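Local coordinates for 450aa long hypothetical fmu protein (PDB 2YXL) that probably methylates cytosine at carbon 5 in RNA, as an archaeal RsmB/NOP-family enzyme that binds the S-adenosylmethionine analogue sinefungin, at residues K321-I326 with L372-R377; K399-F404 with F442-E447; I19-L24 with E37-H42. All blocks are in the same frame, centred on the assembly; numbering follows the deposited sequence.

Contact 1: K321-I326 with L372-R377; sequences KAPEII and LESAAR
The ring of Pro-323 packs against the side chain of Arg-377 and the backbone carbonyl of Ser-374. Its CG lies 3.6 Å from Arg-377 CB and also 3.8 Å above the guanidinium plane, over the centre of that group. The proline therefore meets both the root and the end of the same side chain. The bend at chi3 (70°) makes this possible, folding the arginine back over the ring, which it crosses at about a right angle. On the helix side, Pro-323 CD rests 3.6 Å from Ser-374 O. One residue earlier, Ala-322 O approaches Ser-374 OG to 2.8 Å, but the hydroxyl spends its proton on Ala-319 O, with a weaker bond to Arg-320 O. Ser-374 OG thus lies near three carbonyls of one turning chain and, through its bonds to two of them, links that chain to the helix.

Farther out, the peptide bond before Pro-323 is cis, which probably influences how the ring is presented to the helix. Arg-377 NE has a long, weak ion pair with Glu-328, while Ala-322 packs its methyl on Phe-290 of strand 286-290. Lys-321 lies near Asp-318, a predicted cofactor-binding residue. The arrangement belongs to the Rossmann-like fold of class I methyltransferases: the loop leading into strand 331-337 is seated against the end of helix 361-376, the crossover helix between the parallel strands 331-337 and 383-389.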
loop_
_atom_site.group_PDB
_atom_site.type_symbol
_atom_site.label_atom_id
_atom_site.label_comp_id
_atom_site.label_asym_id
_atom_site.label_seq_id
_atom_site.Cartn_x
_atom_site.Cartn_y
_atom_site.Cartn_z
ATOM N N LYS A 321 0.643 -16.538 -19.879
ATOM C CA LYS A 321 1.453 -17.675 -20.318
ATOM C C LYS A 321 1.708 -18.548 -19.089
ATOM O O LYS A 321 1.645 -18.058 -17.958
ATOM C CB LYS A 321 2.777 -17.203 -20.928
ATOM C CG LYS A 321 2.630 -16.169 -22.040
ATOM C CD LYS A 321 3.984 -15.624 -22.472
ATOM C CE LYS A 321 3.849 -14.290 -23.194
ATOM N NZ LYS A 321 3.126 -14.402 -24.493
ATOM N N ALA A 322 2.015 -19.826 -19.310
ATOM C CA ALA A 322 1.984 -20.852 -18.255
ATOM C C ALA A 322 0.528 -21.060 -17.842
ATOM O O ALA A 322 -0.018 -20.255 -17.080
ATOM C CB ALA A 322 2.857 -20.472 -17.059
ATOM N N PRO A 323 -0.115 -22.138 -18.339
ATOM C CA PRO A 323 0.367 -23.308 -19.097
ATOM C C PRO A 323 1.286 -23.028 -20.289
ATOM O O PRO A 323 1.397 -21.889 -20.741
ATOM C CB PRO A 323 -0.931 -23.957 -19.585
ATOM C CG PRO A 323 -1.921 -23.597 -18.560
ATOM C CD PRO A 323 -1.575 -22.202 -18.137
ATOM N N GLU A 324 1.911 -24.093 -20.795
ATOM C CA GLU A 324 2.968 -24.041 -21.829
ATOM C C GLU A 324 4.146 -23.088 -21.540
ATOM O O GLU A 324 4.712 -22.475 -22.449
ATOM C CB GLU A 324 2.422 -23.918 -23.278
ATOM C CG GLU A 324 1.113 -23.145 -23.490
ATOM C CD GLU A 324 1.300 -21.636 -23.597
ATOM O OE1 GLU A 324 2.450 -21.170 -23.742
ATOM O OE2 GLU A 324 0.284 -20.913 -23.535
ATOM N N ILE A 325 4.496 -22.985 -20.259
ATOM C CA ILE A 325 5.771 -22.420 -19.812
ATOM C C ILE A 325 6.328 -23.359 -18.745
ATOM O O ILE A 325 7.511 -23.711 -18.766
ATOM C CB ILE A 325 5.630 -20.977 -19.238
ATOM C CG1 ILE A 325 5.271 -19.960 -20.337
ATOM C CG2 ILE A 325 6.893 -20.551 -18.471
ATOM C CD1 ILE A 325 6.366 -19.681 -21.374
ATOM N N ILE A 326 5.458 -23.769 -17.825
ATOM C CA ILE A 326 5.819 -24.692 -16.749
ATOM C C ILE A 326 5.016 -25.993 -16.823
ATOM O O ILE A 326 5.373 -26.989 -16.191
ATOM C CB ILE A 326 5.660 -24.042 -15.347
ATOM C CG1 ILE A 326 4.241 -23.488 -15.157
ATOM C CG2 ILE A 326 6.715 -22.952 -15.142
ATOM C CD1 ILE A 326 3.852 -23.255 -13.708
ATOM N N LEU A 372 -6.971 -15.545 -13.916
ATOM C CA LEU A 372 -7.803 -16.552 -13.259
ATOM C C LEU A 372 -8.004 -17.782 -14.140
ATOM O O LEU A 372 -7.970 -18.915 -13.647
ATOM C CB LEU A 372 -9.153 -15.934 -12.877
ATOM C CG LEU A 372 -9.929 -16.376 -11.635
ATOM C CD1 LEU A 372 -9.026 -16.657 -10.437
ATOM C CD2 LEU A 372 -10.970 -15.313 -11.293
ATOM N N GLU A 373 -8.207 -17.552 -15.440
ATOM C CA GLU A 373 -8.314 -18.633 -16.421
ATOM C C GLU A 373 -6.969 -19.337 -16.594
ATOM O O GLU A 373 -6.917 -20.555 -16.787
ATOM C CB GLU A 373 -8.815 -18.103 -17.772
ATOM C CG GLU A 373 -9.249 -19.197 -18.751
ATOM C CD GLU A 373 -9.414 -18.703 -20.183
ATOM O OE1 GLU A 373 -9.678 -17.498 -20.385
ATOM O OE2 GLU A 373 -9.287 -19.533 -21.113
ATOM N N SER A 374 -5.889 -18.560 -16.529
ATOM C CA SER A 374 -4.534 -19.102 -16.569
ATOM C C SER A 374 -4.230 -19.915 -15.305
ATOM O O SER A 374 -3.535 -20.933 -15.370
ATOM C CB SER A 374 -3.510 -17.978 -16.748
ATOM O OG SER A 374 -2.175 -18.522 -16.998
ATOM N N ALA A 375 -4.762 -19.465 -14.168
ATOM C CA ALA A 375 -4.607 -20.170 -12.894
ATOM C C ALA A 375 -5.345 -21.506 -12.900
ATOM O O ALA A 375 -4.781 -22.530 -12.511
ATOM C CB ALA A 375 -5.087 -19.298 -11.729
ATOM N N ALA A 376 -6.598 -21.482 -13.357
ATOM C CA ALA A 376 -7.455 -22.670 -13.405
ATOM C C ALA A 376 -6.768 -23.853 -14.064
ATOM O O ALA A 376 -6.804 -24.970 -13.547
ATOM C CB ALA A 376 -8.753 -22.358 -14.132
ATOM N N ARG A 377 -6.130 -23.589 -15.200
ATOM C CA ARG A 377 -5.515 -24.632 -16.016
ATOM C C ARG A 377 -4.195 -25.157 -15.435
ATOM O O ARG A 377 -3.679 -26.179 -15.892
ATOM C CB ARG A 377 -5.340 -24.135 -17.457
ATOM C CG ARG A 377 -6.657 -24.005 -18.223
ATOM C CD ARG A 377 -6.603 -22.970 -19.346
ATOM N NE ARG A 377 -5.757 -23.383 -20.467
ATOM C CZ ARG A 377 -4.762 -22.658 -20.972
ATOM N NH1 ARG A 377 -4.476 -21.459 -20.473
ATOM N NH2 ARG A 377 -4.053 -23.127 -21.991
#

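Contact 2: K399-F404 with F442-E447; sequences KNIRWF and FYALLE
Ile-401 projects from helix 398-407 onto strand 441-447 and meets three of its residues, Phe-442, Ala-444 and Leu-446. From CB, which is directed at the strand, the side chain divides. The CG2 branch, anti to the backbone N, reaches toward Leu-446 CD2 at a loose 4.4 Å. The other branch starts at CG1, beside the backbone N (chi1 -60°), and does most of the touching. Ile-401 CG1 lies 3.7 Å from Ala-444 CB and 3.9 Å from Phe-442 CE2, arriving at the edge of the phenylalanine ring and in its plane; the two side chains run past each other in opposite directions. At the tip, Ile-401 CD1 comes back to the same methyl, 3.7 Å from Ala-444 CB, and the alanine thus touches both of the last two carbons of this branch.

One turn later Phe-404 continues the layer. Its CE1 is 4.0 Å from Leu-446 CD1, an oblique approach, and its ring also meets those of His-408 and Phe-411. Helix and strand run nearly parallel, their axes 13° apart and 10.3 Å at closest approach, so Ile-401 and Phe-404 follow the strand's inward-facing side chains, Ile-401 lying over Phe-442 to Leu-446 and Phe-404 meeting Leu-446. Tyr-387 and Leu-385 of strand 383-389 complete the floor beneath the helix. No hydrogen bond joins the two segments, and the strand's backbone bonds to its sheet neighbours instead. Cohesion here therefore rests on burial of aliphatic and aromatic carbon.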
loop_
_atom_site.group_PDB
_atom_site.type_symbol
_atom_site.label_atom_id
_atom_site.label_comp_id
_atom_site.label_asym_id
_atom_site.label_seq_id
_atom_site.Cartn_x
_atom_site.Cartn_y
_atom_site.Cartn_z
ATOM N N LYS A 399 -17.761 -10.594 -8.116
ATOM C CA LYS A 399 -18.140 -10.634 -9.528
ATOM C C LYS A 399 -17.209 -11.550 -10.325
ATOM O O LYS A 399 -17.671 -12.346 -11.142
ATOM C CB LYS A 399 -18.132 -9.218 -10.110
ATOM C CG LYS A 399 -18.482 -9.109 -11.584
ATOM C CD LYS A 399 -18.188 -7.703 -12.075
ATOM C CE LYS A 399 -18.808 -7.424 -13.428
ATOM N NZ LYS A 399 -18.794 -5.965 -13.724
ATOM N N ASN A 400 -15.905 -11.438 -10.073
ATOM C CA ASN A 400 -14.901 -12.264 -10.747
ATOM C C ASN A 400 -14.945 -13.746 -10.366
ATOM O O ASN A 400 -14.511 -14.603 -11.141
ATOM C CB ASN A 400 -13.495 -11.707 -10.514
ATOM C CG ASN A 400 -13.139 -10.584 -11.472
ATOM O OD1 ASN A 400 -13.884 -10.277 -12.407
ATOM N ND2 ASN A 400 -11.983 -9.972 -11.251
ATOM N N ILE A 401 -15.464 -14.042 -9.176
ATOM C CA ILE A 401 -15.592 -15.426 -8.709
ATOM C C ILE A 401 -16.872 -16.077 -9.240
ATOM O O ILE A 401 -16.849 -17.238 -9.651
ATOM C CB ILE A 401 -15.479 -15.535 -7.157
ATOM C CG1 ILE A 401 -14.117 -15.013 -6.677
ATOM C CG2 ILE A 401 -15.701 -16.973 -6.670
ATOM C CD1 ILE A 401 -12.898 -15.624 -7.383
ATOM N N ARG A 402 -17.972 -15.325 -9.240
ATOM C CA ARG A 402 -19.232 -15.790 -9.828
ATOM C C ARG A 402 -19.060 -16.139 -11.303
ATOM O O ARG A 402 -19.632 -17.118 -11.783
ATOM C CB ARG A 402 -20.342 -14.750 -9.660
ATOM C CG ARG A 402 -20.979 -14.733 -8.283
ATOM C CD ARG A 402 -22.288 -13.956 -8.293
ATOM N NE ARG A 402 -22.740 -13.626 -6.942
ATOM C CZ ARG A 402 -22.381 -12.532 -6.273
ATOM N NH1 ARG A 402 -22.844 -12.323 -5.048
ATOM N NH2 ARG A 402 -21.557 -11.647 -6.822
ATOM N N TRP A 403 -18.266 -15.332 -12.007
ATOM C CA TRP A 403 -17.899 -15.606 -13.393
ATOM C C TRP A 403 -17.082 -16.892 -13.496
ATOM O O TRP A 403 -17.336 -17.725 -14.370
ATOM C CB TRP A 403 -17.113 -14.431 -13.991
ATOM C CG TRP A 403 -16.523 -14.736 -15.341
ATOM C CD1 TRP A 403 -17.150 -14.641 -16.552
ATOM C CD2 TRP A 403 -15.193 -15.198 -15.613
ATOM N NE1 TRP A 403 -16.294 -15.012 -17.560
ATOM C CE2 TRP A 403 -15.086 -15.360 -17.014
ATOM C CE3 TRP A 403 -14.081 -15.493 -14.810
ATOM C CZ2 TRP A 403 -13.910 -15.800 -17.632
ATOM C CZ3 TRP A 403 -12.911 -15.934 -15.425
ATOM C CH2 TRP A 403 -12.837 -16.083 -16.823
ATOM N N PHE A 404 -16.111 -17.042 -12.599
ATOM C CA PHE A 404 -15.222 -18.201 -12.581
ATOM C C PHE A 404 -15.986 -19.504 -12.344
ATOM O O PHE A 404 -15.695 -20.521 -12.976
ATOM C CB PHE A 404 -14.128 -18.018 -11.522
ATOM C CG PHE A 404 -13.045 -19.058 -11.578
ATOM C CD1 PHE A 404 -13.072 -20.154 -10.724
ATOM C CD2 PHE A 404 -11.996 -18.942 -12.483
ATOM C CE1 PHE A 404 -12.072 -21.119 -10.772
ATOM C CE2 PHE A 404 -10.989 -19.901 -12.536
ATOM C CZ PHE A 404 -11.028 -20.992 -11.681
ATOM N N PHE A 442 -9.716 -9.438 0.162
ATOM C CA PHE A 442 -10.683 -10.418 -0.314
ATOM C C PHE A 442 -10.024 -11.773 -0.515
ATOM O O PHE A 442 -8.894 -11.855 -0.992
ATOM C CB PHE A 442 -11.327 -9.940 -1.614
ATOM C CG PHE A 442 -12.351 -10.891 -2.174
ATOM C CD1 PHE A 442 -13.621 -10.980 -1.607
ATOM C CD2 PHE A 442 -12.046 -11.692 -3.270
ATOM C CE1 PHE A 442 -14.566 -11.849 -2.120
ATOM C CE2 PHE A 442 -12.988 -12.567 -3.793
ATOM C CZ PHE A 442 -14.251 -12.647 -3.215
ATOM N N TYR A 443 -10.748 -12.827 -0.140
ATOM C CA TYR A 443 -10.263 -14.203 -0.226
ATOM C C TYR A 443 -11.290 -15.088 -0.926
ATOM O O TYR A 443 -12.483 -15.047 -0.602
ATOM C CB TYR A 443 -10.005 -14.780 1.174
ATOM C CG TYR A 443 -9.149 -13.931 2.086
ATOM C CD1 TYR A 443 -9.688 -12.833 2.753
ATOM C CD2 TYR A 443 -7.807 -14.248 2.308
ATOM C CE1 TYR A 443 -8.916 -12.057 3.594
ATOM C CE2 TYR A 443 -7.021 -13.477 3.154
ATOM C CZ TYR A 443 -7.585 -12.383 3.794
ATOM O OH TYR A 443 -6.829 -11.603 4.630
ATOM N N ALA A 444 -10.823 -15.898 -1.875
ATOM C CA ALA A 444 -11.662 -16.911 -2.507
ATOM C C ALA A 444 -10.864 -18.188 -2.711
ATOM O O ALA A 444 -9.939 -18.226 -3.526
ATOM C CB ALA A 444 -12.208 -16.409 -3.823
ATOM N N LEU A 445 -11.216 -19.225 -1.954
ATOM C CA LEU A 445 -10.538 -20.510 -2.050
ATOM C C LEU A 445 -11.330 -21.467 -2.937
ATOM O O LEU A 445 -12.535 -21.659 -2.756
ATOM C CB LEU A 445 -10.283 -21.113 -0.661
ATOM C CG LEU A 445 -9.349 -22.328 -0.562
ATOM C CD1 LEU A 445 -7.919 -21.991 -0.993
ATOM C CD2 LEU A 445 -9.357 -22.907 0.849
ATOM N N LEU A 446 -10.628 -22.060 -3.895
ATOM C CA LEU A 446 -11.242 -22.867 -4.938
ATOM C C LEU A 446 -10.494 -24.183 -5.071
ATOM O O LEU A 446 -9.273 -24.219 -4.937
ATOM C CB LEU A 446 -11.199 -22.108 -6.271
ATOM C CG LEU A 446 -11.705 -20.658 -6.253
ATOM C CD1 LEU A 446 -10.917 -19.764 -7.206
ATOM C CD2 LEU A 446 -13.200 -20.601 -6.540
ATOM N N GLU A 447 -11.226 -25.264 -5.319
ATOM C CA GLU A 447 -10.597 -26.539 -5.654
ATOM C C GLU A 447 -11.335 -27.248 -6.782
ATOM O O GLU A 447 -12.545 -27.071 -6.951
ATOM C CB GLU A 447 -10.454 -27.446 -4.419
ATOM C CG GLU A 447 -11.714 -28.178 -3.960
ATOM C CD GLU A 447 -11.405 -29.384 -3.078
ATOM O OE1 GLU A 447 -12.266 -30.286 -2.976
ATOM O OE2 GLU A 447 -10.302 -29.441 -2.491
#

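Contact 3: I19-L24 with E37-H42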
loop_
_atom_site.group_PDB
_atom_site.type_symbol
_atom_site.label_atom_id
_atom_site.label_comp_id
_atom_site.label_asym_id
_atom_site.label_seq_id
_atom_site.Cartn_x
_atom_site.Cartn_y
_atom_site.Cartn_z
ATOM N N ILE A 19 9.147 18.369 0.825
ATOM C CA ILE A 19 9.011 18.738 -0.580
ATOM C C ILE A 19 9.564 17.618 -1.458
ATOM O O ILE A 19 8.882 17.160 -2.375
ATOM C CB ILE A 19 9.686 20.096 -0.917
ATOM C CG1 ILE A 19 8.963 21.241 -0.198
ATOM C CG2 ILE A 19 9.693 20.335 -2.439
ATOM C CD1 ILE A 19 9.686 22.576 -0.248
ATOM N N GLU A 20 10.781 17.162 -1.156
ATOM C CA GLU A 20 11.390 16.062 -1.899
ATOM C C GLU A 20 10.612 14.751 -1.727
ATOM O O GLU A 20 10.481 13.980 -2.678
ATOM C CB GLU A 20 12.875 15.896 -1.545
ATOM C CG GLU A 20 13.568 14.730 -2.265
ATOM C CD GLU A 20 14.912 15.093 -2.897
ATOM O OE1 GLU A 20 15.320 14.390 -3.847
ATOM O OE2 GLU A 20 15.560 16.070 -2.462
ATOM N N ALA A 21 10.079 14.515 -0.530
ATOM C CA ALA A 21 9.288 13.310 -0.269
ATOM C C ALA A 21 7.977 13.318 -1.051
ATOM O O ALA A 21 7.567 12.292 -1.597
ATOM C CB ALA A 21 9.021 13.148 1.227
ATOM N N ILE A 22 7.332 14.481 -1.096
ATOM C CA ILE A 22 6.081 14.655 -1.825
ATOM C C ILE A 22 6.327 14.576 -3.334
ATOM O O ILE A 22 5.534 13.972 -4.067
ATOM C CB ILE A 22 5.363 15.974 -1.418
ATOM C CG1 ILE A 22 4.899 15.914 0.049
ATOM C CG2 ILE A 22 4.187 16.287 -2.333
ATOM C CD1 ILE A 22 3.945 14.764 0.397
ATOM N N ARG A 23 7.433 15.164 -3.788
ATOM C CA ARG A 23 7.817 15.092 -5.195
ATOM C C ARG A 23 8.136 13.658 -5.606
ATOM O O ARG A 23 7.627 13.177 -6.621
ATOM C CB ARG A 23 9.005 16.018 -5.501
ATOM C CG ARG A 23 9.363 16.138 -6.987
ATOM C CD ARG A 23 10.241 14.979 -7.461
ATOM N NE ARG A 23 10.372 14.939 -8.916
ATOM C CZ ARG A 23 9.490 14.380 -9.743
ATOM N NH1 ARG A 23 8.387 13.803 -9.276
ATOM N NH2 ARG A 23 9.710 14.408 -11.051
ATOM N N LEU A 24 8.977 12.981 -4.825
ATOM C CA LEU A 24 9.377 11.610 -5.147
ATOM C C LEU A 24 8.236 10.615 -4.968
ATOM O O LEU A 24 8.209 9.576 -5.630
ATOM C CB LEU A 24 10.600 11.175 -4.336
ATOM C CG LEU A 24 11.954 11.831 -4.631
ATOM C CD1 LEU A 24 12.995 11.278 -3.672
ATOM C CD2 LEU A 24 12.403 11.639 -6.073
ATOM N N GLU A 37 13.762 7.684 1.342
ATOM C CA GLU A 37 14.825 8.219 0.491
ATOM C C GLU A 37 15.089 9.703 0.758
ATOM O O GLU A 37 16.241 10.106 0.937
ATOM C CB GLU A 37 14.494 7.969 -0.991
ATOM C CG GLU A 37 15.243 8.844 -2.003
ATOM C CD GLU A 37 16.565 8.255 -2.470
ATOM O OE1 GLU A 37 16.874 8.406 -3.672
ATOM O OE2 GLU A 37 17.295 7.653 -1.652
ATOM N N ALA A 38 14.020 10.497 0.801
ATOM C CA ALA A 38 14.122 11.947 0.980
ATOM C C ALA A 38 14.640 12.331 2.362
ATOM O O ALA A 38 15.418 13.278 2.501
ATOM C CB ALA A 38 12.779 12.611 0.718
ATOM N N PHE A 39 14.200 11.588 3.374
ATOM C CA PHE A 39 14.573 11.852 4.761
ATOM C C PHE A 39 16.051 11.552 5.030
ATOM O O PHE A 39 16.713 12.296 5.754
ATOM C CB PHE A 39 13.657 11.072 5.715
ATOM C CG PHE A 39 12.283 11.686 5.888
ATOM C CD1 PHE A 39 11.749 12.548 4.928
ATOM C CD2 PHE A 39 11.515 11.383 7.006
ATOM C CE1 PHE A 39 10.481 13.106 5.088
ATOM C CE2 PHE A 39 10.246 11.935 7.177
ATOM C CZ PHE A 39 9.729 12.798 6.216
ATOM N N LYS A 40 16.560 10.478 4.427
ATOM C CA LYS A 40 17.973 10.106 4.542
ATOM C C LYS A 40 18.863 11.034 3.720
ATOM O O LYS A 40 20.018 11.277 4.080
ATOM C CB LYS A 40 18.199 8.652 4.110
ATOM C CG LYS A 40 17.391 7.618 4.887
ATOM C CD LYS A 40 17.929 7.382 6.297
ATOM C CE LYS A 40 16.842 6.843 7.216
ATOM N NZ LYS A 40 16.112 5.693 6.614
ATOM N N LYS A 41 18.315 11.540 2.616
ATOM C CA LYS A 41 19.013 12.479 1.743
ATOM C C LYS A 41 19.238 13.812 2.456
ATOM O O LYS A 41 20.311 14.407 2.348
ATOM C CB LYS A 41 18.205 12.701 0.461
ATOM C CG LYS A 41 19.005 13.172 -0.744
ATOM C CD LYS A 41 18.072 13.732 -1.809
ATOM C CE LYS A 41 18.752 13.870 -3.167
ATOM N NZ LYS A 41 18.692 12.602 -3.946
ATOM N N HIS A 42 18.222 14.263 3.190
ATOM C CA HIS A 42 18.255 15.563 3.862
ATOM C C HIS A 42 18.606 15.497 5.350
ATOM O O HIS A 42 18.457 16.486 6.074
ATOM C CB HIS A 42 16.937 16.309 3.644
ATOM C CG HIS A 42 16.817 16.921 2.286
ATOM N ND1 HIS A 42 16.097 16.337 1.267
ATOM C CD2 HIS A 42 17.347 18.056 1.772
ATOM C CE1 HIS A 42 16.178 17.092 0.186
ATOM N NE2 HIS A 42 16.930 18.141 0.465
#
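An antiparallel helical hairpin in the all-helical N-terminal region, probably the counterpart of the NusB-like domain of bacterial RsmB, brings helix 12-24 against helix 32-41. The short axes cross at 150° and approach to 8.6 Å, close enough for alanine to face alanine: Ala-21 CB and Ala-38 CB are 3.8 Å apart. Phe-39 starts out away from the partner helix, yet its ring swings back until CE1 lies 4.1 Å from Ala-21 CB. Toward the connecting loop, Leu-24 CD1 packs on the aliphatic part of Glu-37, 3.7 Å from its CG.

Glu-20 carries the polar side. Its CG stands anti to the backbone N (chi1 178°) and passes 3.7 Å from Ala-38 CB, after which the chain bends at chi2 and brings the carboxylate up against both Lys-41 and His-42. Lys-41 crosses it at about a right angle, with its CD 3.5 Å from Glu-20 OE1 and its NZ in a long salt bridge to the same oxygen at 3.8 Å. Glu-20 OE2 lies at the imidazole edge beside CE1, the carboxylate and ring planes being 60° apart. His-42 ND1 makes a weak bond to Ala-38 O, one turn back. The stronger partner of Glu-20 OE1 is Arg-121 of helix 104-121.

Replacing Glu-20 with an alanine would probably leave Arg-121 and Lys-41 without their shared anion and open a gap beside Ala-38. The buried carboxylate, flanked by two cations, is likely to stay ionised, and it ties the hairpin electrostatically to a third helix.

Contacts 1 and 2 belong to the same Rossmann-like methyltransferase region, their centres 17 Å apart, and they meet directly through helix 361-376: Ala-376 CB is 3.6 Å from Phe-404 CZ, and Leu-372 CD2 is 3.6 Å from Asn-400 O. Contact 1 lies nearer the cofactor, contact 2 farther off. The Lys-321 side chain in contact 1 lies about 8 Å from the bound sinefungin, while in contact 2 the Phe-442 side chain is about 12 Å from it and about 8 Å from that of Cys-390, the predicted nucleophile. Contact 3 sits across the centre of the chain, its own centre about 41 Å from each of theirs, and touches neither.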